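Local structure of peptidase M42 (Thaumarchaeota archaeon SCGC AB-539-E09, 5DS0) at residues 44-50 against 219-224; 269-275 against 313-317. The protein probably removes amino acids one at a time from the N termini of peptides, as a twelve-subunit TET aminopeptidase with cobalt ions bound. One frame throughout, in Å; residues are numbered along the deposited sequence.

How the interactions relate
Following the chain from the N terminus, helices 2-15 and 24-34 lead to the hairpin of strands 40-43 and 49-53. Interaction 1 ties its turn, residues 44-50, to the start of helix 219-228, closing a loop of 168 residues that holds the six-stranded barrel and the metal ligands H66, D180, E214 and E215. Interaction 2 opens later: 269-275 leads into helix 273-285 and returns to strand 314-322 after a much shorter excursion. The two loops follow one another without nesting or crossing. Both contacts reach the same mixed sheet, interaction 1 through strand 49-53 and interaction 2 through strand 314-322. Their centres are about 21 Å apart, and their nearest atoms about 10 Å.

Interaction 1 of 2, residues 44-50 against 219-224; sequences DKLGSVT and RGAQTT
D44 puts one carboxylate oxygen, OD2, between the hydroxyls of T223 and T224 in the first turns of helix 219-228. It sits at the head of a beta hairpin built on a type I turn, D44 to G47, followed by a G1 bulge at G47, and D44 N bonds S48 O across the hairpin mouth. T224 OG1 donates to D44 OD2 over 3.0 Å, coming from above the carboxylate plane, 53° out of it. S48 OG donates to D44 OD2 from the same face at 2.7 Å. T223 OG1 lies 2.7 Å from D44 OD2 but also 3.1 Å from G220 O, so its single proton could serve either acceptor. The side chains of both threonines cross that of D44 at about a right angle. Beside these hydroxyls, L46 CD2 rests 3.8 Å from R219 O and also touches the CB of R219 and the CG2 of T223. A first torsion of 72° places D44 CG between its backbone N and carbonyl carbon, turning the carboxylate back over the turn. There OD1 accepts from S48 N and, weakly, from G47 N and L46 N. This many donors probably keep the buried carboxylate ionised and hold it from rotating. Further out, S48 OG also accepts from V212 N, and A310 of a second subunit packs on D44 and T223. Where the hairpin becomes strand 49-53, T224 CG2 lies 4.0 Å from T50 OG1, itself hydrogen-bonded to S209 OG.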
ATOM      1  N   ASP C  44      -6.094 -26.668  47.170  1.00 50.00           N
ATOM      2  CA  ASP C  44      -4.994 -25.713  47.145  1.00 49.91           C
ATOM      3  C   ASP C  44      -5.555 -24.346  47.540  1.00 49.89           C
ATOM      4  O   ASP C  44      -6.783 -24.160  47.631  1.00 50.97           O
ATOM      5  CB  ASP C  44      -4.205 -25.750  45.805  1.00 49.19           C
ATOM      6  CG  ASP C  44      -4.964 -25.156  44.615  1.00 48.13           C
ATOM      7  OD1 ASP C  44      -5.972 -24.441  44.810  1.00 48.59           O
ATOM      8  OD2 ASP C  44      -4.529 -25.398  43.465  1.00 46.16           O
ATOM      9  N   LYS C  45      -4.669 -23.390  47.776  1.00 49.73           N
ATOM     10  CA  LYS C  45      -5.093 -22.087  48.256  1.00 50.05           C
ATOM     11  C   LYS C  45      -5.595 -21.170  47.137  1.00 48.92           C
ATOM     12  O   LYS C  45      -6.118 -20.096  47.407  1.00 50.53           O
ATOM     13  CB  LYS C  45      -3.965 -21.430  49.047  1.00 51.27           C
ATOM     14  CG  LYS C  45      -3.536 -22.281  50.234  1.00 52.21           C
ATOM     15  CD  LYS C  45      -2.788 -21.469  51.263  1.00 53.53           C
ATOM     16  CE  LYS C  45      -2.319 -22.335  52.410  1.00 54.10           C
ATOM     17  NZ  LYS C  45      -1.440 -21.540  53.303  1.00 55.92           N
ATOM     18  N   LEU C  46      -5.442 -21.590  45.893  1.00 46.83           N
ATOM     19  CA  LEU C  46      -6.027 -20.864  44.782  1.00 46.26           C
ATOM     20  C   LEU C  46      -7.506 -21.191  44.583  1.00 44.58           C
ATOM     21  O   LEU C  46      -8.220 -20.423  43.940  1.00 44.93           O
ATOM     22  CB  LEU C  46      -5.249 -21.146  43.496  1.00 46.74           C
ATOM     23  CG  LEU C  46      -4.106 -20.177  43.174  1.00 48.29           C
ATOM     24  CD1 LEU C  46      -3.229 -19.880  44.379  1.00 49.34           C
ATOM     25  CD2 LEU C  46      -3.252 -20.708  42.031  1.00 49.15           C
ATOM     26  N   GLY C  47      -7.966 -22.312  45.125  1.00 43.19           N
ATOM     27  CA  GLY C  47      -9.359 -22.710  44.981  1.00 42.13           C
ATOM     28  C   GLY C  47      -9.595 -24.047  44.296  1.00 41.77           C
ATOM     29  O   GLY C  47     -10.742 -24.432  44.109  1.00 40.58           O
ATOM     30  N   SER C  48      -8.534 -24.755  43.901  1.00 42.02           N
ATOM     31  CA  SER C  48      -8.678 -26.099  43.325  1.00 42.04           C
ATOM     32  C   SER C  48      -9.111 -27.060  44.404  1.00 42.89           C
ATOM     33  O   SER C  48      -8.513 -27.088  45.476  1.00 44.21           O
ATOM     34  CB  SER C  48      -7.364 -26.628  42.745  1.00 42.13           C
ATOM     35  OG  SER C  48      -6.730 -25.688  41.898  1.00 42.36           O
ATOM     36  N   VAL C  49     -10.160 -27.829  44.135  1.00 42.59           N
ATOM     37  CA  VAL C  49     -10.519 -28.930  45.026  1.00 43.23           C
ATOM     38  C   VAL C  49     -10.159 -30.270  44.351  1.00 42.11           C
ATOM     39  O   VAL C  49     -10.301 -30.444  43.140  1.00 41.41           O
ATOM     40  CB  VAL C  49     -11.992 -28.930  45.540  1.00 44.31           C
ATOM     41  CG1 VAL C  49     -12.564 -27.561  45.956  1.00 45.48           C
ATOM     42  CG2 VAL C  49     -12.881 -29.475  44.473  1.00 43.95           C
ATOM     43  N   THR C  50      -9.704 -31.205  45.172  1.00 41.64           N
ATOM     44  CA  THR C  50      -9.181 -32.470  44.727  1.00 41.45           C
ATOM     45  C   THR C  50      -9.798 -33.598  45.567  1.00 40.27           C
ATOM     46  O   THR C  50      -9.786 -33.550  46.786  1.00 39.53           O
ATOM     47  CB  THR C  50      -7.639 -32.491  44.871  1.00 43.35           C
ATOM     48  OG1 THR C  50      -7.059 -31.336  44.234  1.00 44.93           O
ATOM     49  CG2 THR C  50      -7.044 -33.764  44.269  1.00 43.87           C
ATOM     50  N   ARG C 219      -2.410 -21.993  36.336  1.00 35.46           N
ATOM     51  CA  ARG C 219      -1.997 -21.591  37.670  1.00 35.33           C
ATOM     52  C   ARG C 219      -2.379 -22.612  38.734  1.00 34.87           C
ATOM     53  O   ARG C 219      -1.555 -22.985  39.548  1.00 34.73           O
ATOM     54  CB  ARG C 219      -2.542 -20.195  37.985  1.00 35.18           C
ATOM     55  CG  ARG C 219      -1.971 -19.151  37.043  1.00 35.22           C
ATOM     56  CD  ARG C 219      -2.363 -17.743  37.418  1.00 35.56           C
ATOM     57  NE  ARG C 219      -1.877 -16.778  36.424  1.00 35.58           N
ATOM     58  CZ  ARG C 219      -2.424 -15.587  36.183  1.00 35.78           C
ATOM     59  NH1 ARG C 219      -3.503 -15.169  36.855  1.00 36.48           N
ATOM     60  NH2 ARG C 219      -1.900 -14.797  35.261  1.00 35.58           N
ATOM     61  N   GLY C 220      -3.622 -23.062  38.720  1.00 34.97           N
ATOM     62  CA  GLY C 220      -4.085 -24.049  39.694  1.00 35.50           C
ATOM     63  C   GLY C 220      -3.434 -25.413  39.550  1.00 36.49           C
ATOM     64  O   GLY C 220      -3.247 -26.115  40.538  1.00 37.03           O
ATOM     65  N   ALA C 221      -3.071 -25.783  38.323  1.00 36.85           N
ATOM     66  CA  ALA C 221      -2.324 -27.013  38.079  1.00 36.43           C
ATOM     67  C   ALA C 221      -0.972 -27.049  38.806  1.00 37.06           C
ATOM     68  O   ALA C 221      -0.585 -28.075  39.349  1.00 37.41           O
ATOM     69  CB  ALA C 221      -2.095 -27.174  36.594  1.00 36.52           C
ATOM     70  N   GLN C 222      -0.238 -25.937  38.776  1.00 37.65           N
ATOM     71  CA  GLN C 222       1.083 -25.860  39.407  1.00 37.97           C
ATOM     72  C   GLN C 222       0.997 -26.106  40.903  1.00 37.12           C
ATOM     73  O   GLN C 222       1.745 -26.908  41.452  1.00 36.81           O
ATOM     74  CB  GLN C 222       1.711 -24.498  39.153  1.00 39.36           C
ATOM     75  CG  GLN C 222       3.172 -24.414  39.545  1.00 41.20           C
ATOM     76  CD  GLN C 222       3.775 -23.055  39.230  1.00 43.37           C
ATOM     77  OE1 GLN C 222       3.518 -22.488  38.162  1.00 46.65           O
ATOM     78  NE2 GLN C 222       4.564 -22.515  40.157  1.00 43.39           N
ATOM     79  N   THR C 223       0.051 -25.426  41.541  1.00 36.89           N
ATOM     80  CA  THR C 223      -0.146 -25.501  42.974  1.00 37.27           C
ATOM     81  C   THR C 223      -0.807 -26.802  43.430  1.00 37.54           C
ATOM     82  O   THR C 223      -0.485 -27.316  44.508  1.00 39.73           O
ATOM     83  CB  THR C 223      -0.974 -24.310  43.473  1.00 37.48           C
ATOM     84  OG1 THR C 223      -2.204 -24.246  42.750  1.00 37.35           O
ATOM     85  CG2 THR C 223      -0.195 -22.983  43.293  1.00 37.45           C
ATOM     86  N   THR C 224      -1.701 -27.358  42.621  1.00 37.36           N
ATOM     87  CA  THR C 224      -2.290 -28.674  42.911  1.00 37.54           C
ATOM     88  C   THR C 224      -1.267 -29.807  42.751  1.00 38.07           C
ATOM     89  O   THR C 224      -1.235 -30.739  43.552  1.00 38.82           O
ATOM     90  CB  THR C 224      -3.519 -28.957  42.021  1.00 37.02           C
ATOM     91  OG1 THR C 224      -4.631 -28.202  42.512  1.00 37.19           O
ATOM     92  CG2 THR C 224      -3.886 -30.435  42.042  1.00 36.77           C
TER

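Interaction 2 of 2, residues 269-275 against 313-317; sequences MIPNQPL and PSVVI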
HETATM    1  N   MSE C 269       3.721 -29.433  26.357  1.00 38.80           N
HETATM    2  CA  MSE C 269       4.310 -30.721  26.719  1.00 39.44           C
HETATM    3  C   MSE C 269       4.401 -31.719  25.581  1.00 37.99           C
HETATM    4  O   MSE C 269       3.482 -31.846  24.770  1.00 36.81           O
HETATM    5  CB  MSE C 269       3.442 -31.350  27.803  1.00 41.87           C
HETATM    6  CG  MSE C 269       3.968 -32.735  28.188  1.00 44.34           C
HETATM    7 SE   MSE C 269       2.835 -33.613  29.527  0.79 49.39          SE
HETATM    8  CE  MSE C 269       1.366 -34.225  28.351  1.00 48.94           C
ATOM      9  N   ILE C 270       5.524 -32.442  25.541  1.00 36.31           N
ATOM     10  CA  ILE C 270       5.648 -33.667  24.756  1.00 34.92           C
ATOM     11  C   ILE C 270       5.447 -34.854  25.691  1.00 34.23           C
ATOM     12  O   ILE C 270       6.219 -35.045  26.635  1.00 35.88           O
ATOM     13  CB  ILE C 270       7.039 -33.794  24.119  1.00 35.04           C
ATOM     14  CG1 ILE C 270       7.322 -32.587  23.229  1.00 34.87           C
ATOM     15  CG2 ILE C 270       7.138 -35.088  23.304  1.00 35.61           C
ATOM     16  CD1 ILE C 270       8.749 -32.117  23.285  1.00 35.38           C
ATOM     17  N   PRO C 271       4.403 -35.653  25.461  1.00 32.32           N
ATOM     18  CA  PRO C 271       4.080 -36.648  26.487  1.00 31.58           C
ATOM     19  C   PRO C 271       5.186 -37.685  26.684  1.00 30.91           C
ATOM     20  O   PRO C 271       5.971 -37.915  25.769  1.00 31.42           O
ATOM     21  CB  PRO C 271       2.804 -37.305  25.939  1.00 31.55           C
ATOM     22  CG  PRO C 271       2.840 -37.048  24.473  1.00 31.21           C
ATOM     23  CD  PRO C 271       3.503 -35.728  24.303  1.00 31.32           C
ATOM     24  N   ASN C 272       5.224 -38.296  27.864  1.00 30.17           N
ATOM     25  CA  ASN C 272       6.033 -39.477  28.112  1.00 30.54           C
ATOM     26  C   ASN C 272       5.637 -40.563  27.122  1.00 30.94           C
ATOM     27  O   ASN C 272       4.460 -40.880  26.981  1.00 29.54           O
ATOM     28  CB  ASN C 272       5.826 -39.967  29.544  1.00 31.21           C
ATOM     29  CG  ASN C 272       6.501 -41.312  29.812  1.00 31.96           C
ATOM     30  OD1 ASN C 272       5.922 -42.381  29.570  1.00 32.52           O
ATOM     31  ND2 ASN C 272       7.686 -41.267  30.379  1.00 31.88           N
ATOM     32  N   GLN C 273       6.621 -41.116  26.427  1.00 32.18           N
ATOM     33  CA  GLN C 273       6.328 -42.011  25.316  1.00 33.65           C
ATOM     34  C   GLN C 273       5.819 -43.398  25.744  1.00 35.32           C
ATOM     35  O   GLN C 273       4.831 -43.880  25.191  1.00 36.10           O
ATOM     36  CB  GLN C 273       7.520 -42.103  24.375  1.00 33.89           C
ATOM     37  CG  GLN C 273       7.768 -40.811  23.609  1.00 33.75           C
ATOM     38  CD  GLN C 273       6.597 -40.442  22.700  1.00 33.67           C
ATOM     39  OE1 GLN C 273       6.309 -41.139  21.733  1.00 33.32           O
ATOM     40  NE2 GLN C 273       5.930 -39.330  23.002  1.00 33.70           N
ATOM     41  N   PRO C 274       6.475 -44.037  26.729  1.00 36.75           N
ATOM     42  CA  PRO C 274       5.906 -45.266  27.296  1.00 37.66           C
ATOM     43  C   PRO C 274       4.446 -45.138  27.745  1.00 38.34           C
ATOM     44  O   PRO C 274       3.648 -46.035  27.499  1.00 39.63           O
ATOM     45  CB  PRO C 274       6.807 -45.530  28.501  1.00 37.61           C
ATOM     46  CG  PRO C 274       8.129 -44.989  28.083  1.00 37.27           C
ATOM     47  CD  PRO C 274       7.848 -43.801  27.217  1.00 36.74           C
ATOM     48  N   LEU C 275       4.113 -44.033  28.412  1.00 39.02           N
ATOM     49  CA  LEU C 275       2.753 -43.794  28.884  1.00 38.64           C
ATOM     50  C   LEU C 275       1.799 -43.604  27.710  1.00 39.40           C
ATOM     51  O   LEU C 275       0.671 -44.094  27.748  1.00 40.36           O
ATOM     52  CB  LEU C 275       2.694 -42.572  29.797  1.00 37.94           C
ATOM     53  CG  LEU C 275       1.294 -42.122  30.268  1.00 38.20           C
ATOM     54  CD1 LEU C 275       0.529 -43.246  30.943  1.00 38.52           C
ATOM     55  CD2 LEU C 275       1.399 -40.928  31.210  1.00 37.90           C
ATOM     56  N   PRO C 313       5.470 -38.307  34.608  1.00 38.93           N
ATOM     57  CA  PRO C 313       4.955 -38.731  33.307  1.00 38.10           C
ATOM     58  C   PRO C 313       3.471 -38.398  33.181  1.00 37.57           C
ATOM     59  O   PRO C 313       2.679 -38.704  34.072  1.00 36.79           O
ATOM     60  CB  PRO C 313       5.166 -40.251  33.302  1.00 38.22           C
ATOM     61  CG  PRO C 313       6.043 -40.543  34.450  1.00 39.10           C
ATOM     62  CD  PRO C 313       5.852 -39.445  35.445  1.00 39.68           C
ATOM     63  N   SER C 314       3.104 -37.758  32.075  1.00 37.28           N
ATOM     64  CA  SER C 314       1.739 -37.291  31.898  1.00 36.96           C
ATOM     65  C   SER C 314       1.291 -37.427  30.473  1.00 35.38           C
ATOM     66  O   SER C 314       2.108 -37.507  29.553  1.00 35.96           O
ATOM     67  CB  SER C 314       1.615 -35.821  32.304  1.00 37.37           C
ATOM     68  OG  SER C 314       2.261 -35.586  33.539  1.00 39.21           O
ATOM     69  N   VAL C 315      -0.022 -37.447  30.304  1.00 34.14           N
ATOM     70  CA  VAL C 315      -0.611 -37.551  28.994  1.00 33.07           C
ATOM     71  C   VAL C 315      -1.932 -36.797  29.014  1.00 31.92           C
ATOM     72  O   VAL C 315      -2.589 -36.754  30.029  1.00 30.54           O
ATOM     73  CB  VAL C 315      -0.770 -39.039  28.610  1.00 33.34           C
ATOM     74  CG1 VAL C 315      -2.072 -39.628  29.126  1.00 33.67           C
ATOM     75  CG2 VAL C 315      -0.657 -39.219  27.117  1.00 33.80           C
ATOM     76  N   VAL C 316      -2.295 -36.176  27.897  1.00 32.25           N
ATOM     77  CA  VAL C 316      -3.581 -35.477  27.812  1.00 32.32           C
ATOM     78  C   VAL C 316      -4.588 -36.290  27.014  1.00 32.41           C
ATOM     79  O   VAL C 316      -4.319 -36.712  25.897  1.00 31.27           O
ATOM     80  CB  VAL C 316      -3.463 -34.100  27.149  1.00 32.67           C
ATOM     81  CG1 VAL C 316      -4.798 -33.385  27.170  1.00 32.81           C
ATOM     82  CG2 VAL C 316      -2.410 -33.252  27.839  1.00 33.07           C
ATOM     83  N   ILE C 317      -5.754 -36.497  27.615  1.00 33.69           N
ATOM     84  CA  ILE C 317      -6.846 -37.212  26.983  1.00 34.24           C
ATOM     85  C   ILE C 317      -7.975 -36.225  26.788  1.00 34.80           C
ATOM     86  O   ILE C 317      -8.312 -35.501  27.710  1.00 35.23           O
ATOM     87  CB  ILE C 317      -7.309 -38.367  27.861  1.00 34.86           C
ATOM     88  CG1 ILE C 317      -6.218 -39.434  27.894  1.00 36.08           C
ATOM     89  CG2 ILE C 317      -8.599 -38.954  27.321  1.00 35.32           C
ATOM     90  CD1 ILE C 317      -6.367 -40.466  28.996  1.00 36.94           C
TER
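L275 lays its CD2 methyl over the backbone of strand 314-322, 3.6 Å from S314 C, in the tightly packed part of the contact. With CG anti to the backbone N (chi1 175°) the branch point faces the strand, and CD2 also comes 3.9 Å from V315 CB. On the other face of the strand lies selenomethionine M269, its chain extended until a bend at chi3 (78°). The bend sets SE 3.8 Å from S314 CB and brings CE to V316 CG2. Between the two, P271 CB closes on S314 O at 3.7 Å. The polar end of S314 is turned elsewhere, to C312 O. The side toward N272, Q273 and P274 is looser and partly exposed: N272 CB runs alongside P313 CB at 3.8 Å, and R24 and F22 of a third subunit pack outside. N272 is the N-cap of helix 273-285; its OD1 accepts from L275 N at 2.7 Å, in the carbonyl plane, while ND2 bonds F358 O. With an alanine here the side-chain amide is gone, which is likely to leave L275 N without its cap and F358 O without its N-H partner, so that the first helical turn is less firmly held. Q273 NE2 reaches back to P271 O, tying helix start to loop. Strand 314-322 pairs with 232-240 and 261-263, so the capped helix packs on an inner strand of the central sheet, as expected of the alpha/beta catalytic fold of M42 peptidases.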